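Local coordinates for alpha-catenin-like protein hmp-1 (Caenorhabditis elegans, PDB 5XA5) that links cadherin–catenin complexes to actin filaments at cell junctions, and is required for cell migration during body enclosure and for cell shape changes during body elongation, at residues T50-V62 / G100-R112. Sequence-based numbering, arbitrary orientation.
Sequences TTEGLVATLDAAV and GQVMIQTGRDFVR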
ATOM      1  N   THR A  50      29.994 -19.327   5.565  1.00 36.21           N
ATOM      2  CA  THR A  50      31.260 -18.605   5.642  1.00 33.55           C
ATOM      3  C   THR A  50      31.047 -17.106   5.673  1.00 37.08           C
ATOM      4  O   THR A  50      29.953 -16.621   5.369  1.00 35.30           O
ATOM      5  CB  THR A  50      32.165 -18.920   4.457  1.00 40.62           C
ATOM      6  OG1 THR A  50      31.477 -18.618   3.236  1.00 41.67           O
ATOM      7  CG2 THR A  50      32.528 -20.369   4.468  1.00 41.40           C
ATOM      8  N   THR A  51      32.102 -16.370   6.008  1.00 37.17           N
ATOM      9  CA  THR A  51      32.016 -14.917   5.987  1.00 44.81           C
ATOM     10  C   THR A  51      31.698 -14.434   4.579  1.00 45.58           C
ATOM     11  O   THR A  51      30.858 -13.556   4.403  1.00 42.74           O
ATOM     12  CB  THR A  51      33.306 -14.263   6.481  1.00 42.36           C
ATOM     13  OG1 THR A  51      34.409 -14.806   5.754  1.00 42.53           O
ATOM     14  CG2 THR A  51      33.503 -14.534   7.964  1.00 51.90           C
ATOM     15  N   GLU A  52      32.346 -15.012   3.571  1.00 46.66           N
ATOM     16  CA  GLU A  52      32.052 -14.610   2.198  1.00 42.14           C
ATOM     17  C   GLU A  52      30.616 -14.995   1.798  1.00 43.42           C
ATOM     18  O   GLU A  52      29.952 -14.258   1.063  1.00 41.14           O
ATOM     19  CB  GLU A  52      33.077 -15.211   1.231  1.00 60.63           C
ATOM     20  CG  GLU A  52      34.503 -14.684   1.441  1.00 75.54           C
ATOM     21  CD  GLU A  52      34.611 -13.168   1.310  1.00 91.15           C
ATOM     22  OE1 GLU A  52      33.965 -12.594   0.406  1.00 98.75           O
ATOM     23  OE2 GLU A  52      35.337 -12.549   2.118  1.00 94.59           O
ATOM     24  N   GLY A  53      30.137 -16.129   2.300  1.00 41.14           N
ATOM     25  CA  GLY A  53      28.760 -16.548   2.095  1.00 37.59           C
ATOM     26  C   GLY A  53      27.734 -15.592   2.690  1.00 36.13           C
ATOM     27  O   GLY A  53      26.640 -15.419   2.135  1.00 38.57           O
ATOM     28  N   LEU A  54      28.060 -14.977   3.825  1.00 30.89           N
ATOM     29  CA  LEU A  54      27.155 -13.991   4.432  1.00 30.08           C
ATOM     30  C   LEU A  54      26.932 -12.820   3.489  1.00 32.80           C
ATOM     31  O   LEU A  54      25.813 -12.327   3.345  1.00 34.82           O
ATOM     32  CB  LEU A  54      27.703 -13.471   5.761  1.00 34.63           C
ATOM     33  CG  LEU A  54      27.704 -14.399   6.971  1.00 36.91           C
ATOM     34  CD1 LEU A  54      28.464 -13.786   8.145  1.00 38.93           C
ATOM     35  CD2 LEU A  54      26.276 -14.711   7.366  1.00 34.91           C
ATOM     36  N   VAL A  55      28.005 -12.361   2.862  1.00 35.20           N
ATOM     37  CA  VAL A  55      27.917 -11.250   1.928  1.00 36.70           C
ATOM     38  C   VAL A  55      27.168 -11.695   0.671  1.00 39.34           C
ATOM     39  O   VAL A  55      26.349 -10.948   0.131  1.00 38.64           O
ATOM     40  CB  VAL A  55      29.317 -10.720   1.560  1.00 38.91           C
ATOM     41  CG1 VAL A  55      29.228  -9.615   0.514  1.00 43.47           C
ATOM     42  CG2 VAL A  55      30.053 -10.234   2.807  1.00 43.80           C
ATOM     43  N   ALA A  56      27.442 -12.916   0.209  1.00 39.89           N
ATOM     44  CA  ALA A  56      26.775 -13.442  -0.982  1.00 38.51           C
ATOM     45  C   ALA A  56      25.264 -13.498  -0.787  1.00 44.85           C
ATOM     46  O   ALA A  56      24.496 -13.104  -1.671  1.00 39.65           O
ATOM     47  CB  ALA A  56      27.318 -14.825  -1.341  1.00 42.14           C
ATOM     48  N   THR A  57      24.839 -13.994   0.368  1.00 36.87           N
ATOM     49  CA  THR A  57      23.416 -14.054   0.679  1.00 36.97           C
ATOM     50  C   THR A  57      22.805 -12.664   0.684  1.00 38.60           C
ATOM     51  O   THR A  57      21.733 -12.450   0.120  1.00 37.43           O
ATOM     52  CB  THR A  57      23.168 -14.719   2.033  1.00 39.89           C
ATOM     53  OG1 THR A  57      23.669 -16.062   2.003  1.00 44.24           O
ATOM     54  CG2 THR A  57      21.682 -14.724   2.367  1.00 48.37           C
ATOM     55  N   LEU A  58      23.491 -11.724   1.324  1.00 37.37           N
ATOM     56  CA  LEU A  58      23.033 -10.340   1.378  1.00 35.75           C
ATOM     57  C   LEU A  58      22.885  -9.775  -0.033  1.00 42.05           C
ATOM     58  O   LEU A  58      21.872  -9.161  -0.369  1.00 36.48           O
ATOM     59  CB  LEU A  58      24.004  -9.489   2.195  1.00 46.34           C
ATOM     60  CG  LEU A  58      23.812  -7.974   2.134  1.00 48.58           C
ATOM     61  CD1 LEU A  58      22.511  -7.582   2.801  1.00 41.74           C
ATOM     62  CD2 LEU A  58      25.010  -7.253   2.754  1.00 51.93           C
ATOM     63  N   ASP A  59      23.894 -10.017  -0.862  1.00 39.59           N
ATOM     64  CA  ASP A  59      23.892  -9.537  -2.240  1.00 41.41           C
ATOM     65  C   ASP A  59      22.687 -10.080  -3.009  1.00 34.02           C
ATOM     66  O   ASP A  59      21.988  -9.332  -3.696  1.00 40.41           O
ATOM     67  CB  ASP A  59      25.207  -9.931  -2.929  1.00 42.22           C
ATOM     68  CG  ASP A  59      25.316  -9.390  -4.337  1.00 45.40           C
ATOM     69  OD1 ASP A  59      24.741  -8.322  -4.620  1.00 55.63           O
ATOM     70  OD2 ASP A  59      26.005 -10.022  -5.161  1.00 60.43           O
ATOM     71  N   ALA A  60      22.422 -11.376  -2.865  1.00 43.58           N
ATOM     72  CA  ALA A  60      21.302 -12.017  -3.551  1.00 37.11           C
ATOM     73  C   ALA A  60      19.966 -11.507  -3.040  1.00 33.84           C
ATOM     74  O   ALA A  60      19.001 -11.398  -3.800  1.00 40.28           O
ATOM     75  CB  ALA A  60      21.366 -13.516  -3.388  1.00 46.74           C
ATOM     76  N   ALA A  61      19.910 -11.213  -1.748  1.00 32.28           N
ATOM     77  CA  ALA A  61      18.670 -10.732  -1.135  1.00 33.13           C
ATOM     78  C   ALA A  61      18.363  -9.311  -1.588  1.00 37.32           C
ATOM     79  O   ALA A  61      17.198  -8.974  -1.820  1.00 38.69           O
ATOM     80  CB  ALA A  61      18.745 -10.798   0.388  1.00 33.90           C
ATOM     81  N   VAL A  62      19.392  -8.474  -1.693  1.00 35.22           N
ATOM     82  CA  VAL A  62      19.215  -7.136  -2.255  1.00 33.78           C
ATOM     83  C   VAL A  62      18.686  -7.250  -3.677  1.00 38.47           C
ATOM     84  O   VAL A  62      17.701  -6.601  -4.042  1.00 39.64           O
ATOM     85  CB  VAL A  62      20.529  -6.326  -2.255  1.00 39.61           C
ATOM     86  CG1 VAL A  62      20.345  -5.017  -3.011  1.00 41.58           C
ATOM     87  CG2 VAL A  62      20.979  -6.042  -0.838  1.00 37.21           C
ATOM     88  N   GLY A 100      21.945  -0.507  -0.442  1.00 41.30           N
ATOM     89  CA  GLY A 100      22.254  -1.919  -0.543  1.00 43.68           C
ATOM     90  C   GLY A 100      23.695  -2.108  -0.968  1.00 38.27           C
ATOM     91  O   GLY A 100      24.408  -2.968  -0.443  1.00 41.14           O
ATOM     92  N   GLN A 101      24.130  -1.296  -1.926  1.00 39.91           N
ATOM     93  CA  GLN A 101      25.518  -1.357  -2.381  1.00 41.48           C
ATOM     94  C   GLN A 101      26.493  -1.007  -1.262  1.00 42.39           C
ATOM     95  O   GLN A 101      27.495  -1.695  -1.081  1.00 43.05           O
ATOM     96  CB  GLN A 101      25.741  -0.429  -3.578  1.00 54.95           C
ATOM     97  CG  GLN A 101      25.114  -0.923  -4.875  1.00 68.36           C
ATOM     98  CD  GLN A 101      25.478  -2.363  -5.188  1.00 83.97           C
ATOM     99  OE1 GLN A 101      26.546  -2.640  -5.737  1.00 89.23           O
ATOM    100  NE2 GLN A 101      24.588  -3.291  -4.843  1.00 87.36           N
ATOM    101  N   VAL A 102      26.205   0.062  -0.525  1.00 43.31           N
ATOM    102  CA  VAL A 102      27.045   0.448   0.609  1.00 46.57           C
ATOM    103  C   VAL A 102      27.079  -0.649   1.672  1.00 48.44           C
ATOM    104  O   VAL A 102      28.129  -0.920   2.257  1.00 44.67           O
ATOM    105  CB  VAL A 102      26.570   1.767   1.257  1.00 48.92           C
ATOM    106  CG1 VAL A 102      27.360   2.051   2.534  1.00 50.07           C
ATOM    107  CG2 VAL A 102      26.710   2.920   0.277  1.00 46.36           C
ATOM    108  N   MET A 103      25.940  -1.292   1.914  1.00 44.48           N
ATOM    109  CA  MET A 103      25.892  -2.377   2.888  1.00 39.61           C
ATOM    110  C   MET A 103      26.769  -3.554   2.459  1.00 40.69           C
ATOM    111  O   MET A 103      27.475  -4.147   3.280  1.00 41.16           O
ATOM    112  CB  MET A 103      24.451  -2.849   3.102  1.00 37.43           C
ATOM    113  CG  MET A 103      24.302  -4.003   4.074  1.00 44.54           C
ATOM    114  SD  MET A 103      24.574  -3.522   5.780  1.00 41.47           S
ATOM    115  CE  MET A 103      26.195  -4.206   6.104  1.00 42.84           C
ATOM    116  N   ILE A 104      26.728  -3.893   1.173  1.00 40.58           N
ATOM    117  CA  ILE A 104      27.519  -5.011   0.661  1.00 42.79           C
ATOM    118  C   ILE A 104      29.014  -4.711   0.772  1.00 46.58           C
ATOM    119  O   ILE A 104      29.809  -5.593   1.114  1.00 46.72           O
ATOM    120  CB  ILE A 104      27.148  -5.343  -0.801  1.00 44.60           C
ATOM    121  CG1 ILE A 104      25.732  -5.923  -0.855  1.00 47.16           C
ATOM    122  CG2 ILE A 104      28.142  -6.338  -1.403  1.00 48.50           C
ATOM    123  CD1 ILE A 104      25.172  -6.069  -2.256  1.00 56.22           C
ATOM    124  N   GLN A 105      29.393  -3.464   0.513  1.00 42.68           N
ATOM    125  CA  GLN A 105      30.796  -3.067   0.632  1.00 43.55           C
ATOM    126  C   GLN A 105      31.290  -3.025   2.076  1.00 47.43           C
ATOM    127  O   GLN A 105      32.310  -3.639   2.405  1.00 45.00           O
ATOM    128  CB  GLN A 105      31.023  -1.702  -0.022  1.00 53.62           C
ATOM    129  CG  GLN A 105      31.487  -1.769  -1.469  1.00 76.56           C
ATOM    130  CD  GLN A 105      32.816  -2.493  -1.629  1.00 88.40           C
ATOM    131  OE1 GLN A 105      33.657  -2.483  -0.727  1.00 89.60           O
ATOM    132  NE2 GLN A 105      33.008  -3.128  -2.780  1.00 95.30           N
ATOM    133  N   THR A 106      30.579  -2.301   2.939  1.00 46.18           N
ATOM    134  CA  THR A 106      31.021  -2.160   4.324  1.00 41.28           C
ATOM    135  C   THR A 106      30.863  -3.479   5.047  1.00 41.80           C
ATOM    136  O   THR A 106      31.626  -3.798   5.958  1.00 45.78           O
ATOM    137  CB  THR A 106      30.238  -1.091   5.093  1.00 43.18           C
ATOM    138  OG1 THR A 106      28.838  -1.382   5.029  1.00 43.45           O
ATOM    139  CG2 THR A 106      30.494   0.287   4.496  1.00 47.01           C
ATOM    140  N   GLY A 107      29.840  -4.234   4.658  1.00 39.15           N
ATOM    141  CA  GLY A 107      29.632  -5.550   5.225  1.00 34.78           C
ATOM    142  C   GLY A 107      30.805  -6.453   4.907  1.00 43.22           C
ATOM    143  O   GLY A 107      31.278  -7.199   5.764  1.00 41.33           O
ATOM    144  N   ARG A 108      31.281  -6.371   3.669  1.00 42.06           N
ATOM    145  CA  ARG A 108      32.419  -7.179   3.253  1.00 40.48           C
ATOM    146  C   ARG A 108      33.667  -6.765   4.023  1.00 46.97           C
ATOM    147  O   ARG A 108      34.439  -7.613   4.461  1.00 51.67           O
ATOM    148  CB  ARG A 108      32.661  -7.054   1.747  1.00 47.62           C
ATOM    149  CG  ARG A 108      33.580  -8.139   1.179  1.00 56.78           C
ATOM    150  CD  ARG A 108      34.111  -7.751  -0.191  1.00 74.38           C
ATOM    151  NE  ARG A 108      33.043  -7.305  -1.084  1.00 93.59           N
ATOM    152  CZ  ARG A 108      32.252  -8.120  -1.773  1.00101.16           C
ATOM    153  NH1 ARG A 108      32.402  -9.434  -1.675  1.00107.03           N
ATOM    154  NH2 ARG A 108      31.306  -7.621  -2.559  1.00 97.52           N
ATOM    155  N   ASP A 109      33.849  -5.457   4.183  1.00 46.77           N
ATOM    156  CA  ASP A 109      34.964  -4.919   4.961  1.00 45.31           C
ATOM    157  C   ASP A 109      34.938  -5.465   6.381  1.00 46.46           C
ATOM    158  O   ASP A 109      35.971  -5.820   6.946  1.00 46.12           O
ATOM    159  CB  ASP A 109      34.920  -3.390   4.991  1.00 47.22           C
ATOM    160  CG  ASP A 109      35.069  -2.774   3.614  1.00 53.16           C
ATOM    161  OD1 ASP A 109      35.656  -3.428   2.726  1.00 55.07           O
ATOM    162  OD2 ASP A 109      34.599  -1.633   3.425  1.00 57.90           O
ATOM    163  N   PHE A 110      33.742  -5.540   6.954  1.00 42.59           N
ATOM    164  CA  PHE A 110      33.606  -6.014   8.317  1.00 41.76           C
ATOM    165  C   PHE A 110      33.929  -7.496   8.455  1.00 45.02           C
ATOM    166  O   PHE A 110      34.735  -7.866   9.295  1.00 42.33           O
ATOM    167  CB  PHE A 110      32.196  -5.734   8.838  1.00 38.53           C
ATOM    168  CG  PHE A 110      31.780  -6.622   9.978  1.00 43.35           C
ATOM    169  CD1 PHE A 110      32.478  -6.618  11.178  1.00 42.64           C
ATOM    170  CD2 PHE A 110      30.671  -7.444   9.854  1.00 38.10           C
ATOM    171  CE1 PHE A 110      32.082  -7.439  12.225  1.00 45.26           C
ATOM    172  CE2 PHE A 110      30.266  -8.253  10.891  1.00 42.74           C
ATOM    173  CZ  PHE A 110      30.979  -8.260  12.080  1.00 36.79           C
ATOM    174  N   VAL A 111      33.307  -8.344   7.642  1.00 42.92           N
ATOM    175  CA  VAL A 111      33.469  -9.786   7.819  1.00 40.83           C
ATOM    176  C   VAL A 111      34.903 -10.218   7.541  1.00 42.42           C
ATOM    177  O   VAL A 111      35.342 -11.276   7.989  1.00 49.57           O
ATOM    178  CB  VAL A 111      32.520 -10.590   6.906  1.00 35.74           C
ATOM    179  CG1 VAL A 111      31.062 -10.310   7.271  1.00 45.42           C
ATOM    180  CG2 VAL A 111      32.783 -10.272   5.445  1.00 46.60           C
ATOM    181  N   ARG A 112      35.633  -9.389   6.806  1.00 41.45           N
ATOM    182  CA  ARG A 112      37.017  -9.700   6.470  1.00 41.01           C
ATOM    183  C   ARG A 112      37.982  -9.228   7.553  1.00 56.46           C
ATOM    184  O   ARG A 112      39.149  -9.620   7.571  1.00 57.08           O
ATOM    185  CB  ARG A 112      37.386  -9.081   5.124  1.00 46.64           C
ATOM    186  CG  ARG A 112      36.887  -9.886   3.929  1.00 48.67           C
ATOM    187  CD  ARG A 112      37.220  -9.204   2.615  1.00 55.42           C
ATOM    188  NE  ARG A 112      36.868 -10.036   1.468  1.00 57.61           N
ATOM    189  CZ  ARG A 112      37.089  -9.698   0.202  1.00 74.27           C
ATOM    190  NH1 ARG A 112      37.674  -8.542  -0.086  1.00 79.94           N
ATOM    191  NH2 ARG A 112      36.740 -10.522  -0.777  1.00 76.64           N
TER
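E52 sits at the edge of the R112 guanidinium, while R108 CD lies over the centre of one face of that group. The R108 guanidinium has V55 CG1 over one face, 3.7 Å above the plane and displaced toward the rim; near its edge, E52 OE1 is 4.1 Å from R108 NH1, too long for a salt bridge. The true salt bridge is a nearly straight bond from R112 NE to E52 OE2, 3.0 Å at 172°. It runs in the guanidinium plane and meets the carboxylate on its syn side but tilted out of its plane, the two planes being 44° apart. The bend at chi2 of E52 turns its carboxylate toward R112.

Beneath these charges V55 is a knob among I104, G107, R108 and V111: CG1 meets I104 CG2 at 3.9 Å, and CG2 meets V111 CG2 at 3.8 Å. Further along, L58 CD2 presses on M103 CG at 3.6 Å, and I104 CD1 reaches D59. Segments 51-62 and 100-112 run antiparallel (167°), their axes approaching to 9.4 Å, within the helical bundle of this N-terminal, vinculin-family part. Helix 117-165 packs against F110, and a chain of another protein against T51 and V62, consistent with a role in partner binding.

With an alanine at E52, R112 would probably lose its carboxylate mate and be freer to swing, and R108 would lose a nearby negative charge. The contact thus pairs an apolar seam with one charged margin, where the E52 carboxylate is bonded to R112 and probably eases the charge of R108 at longer range.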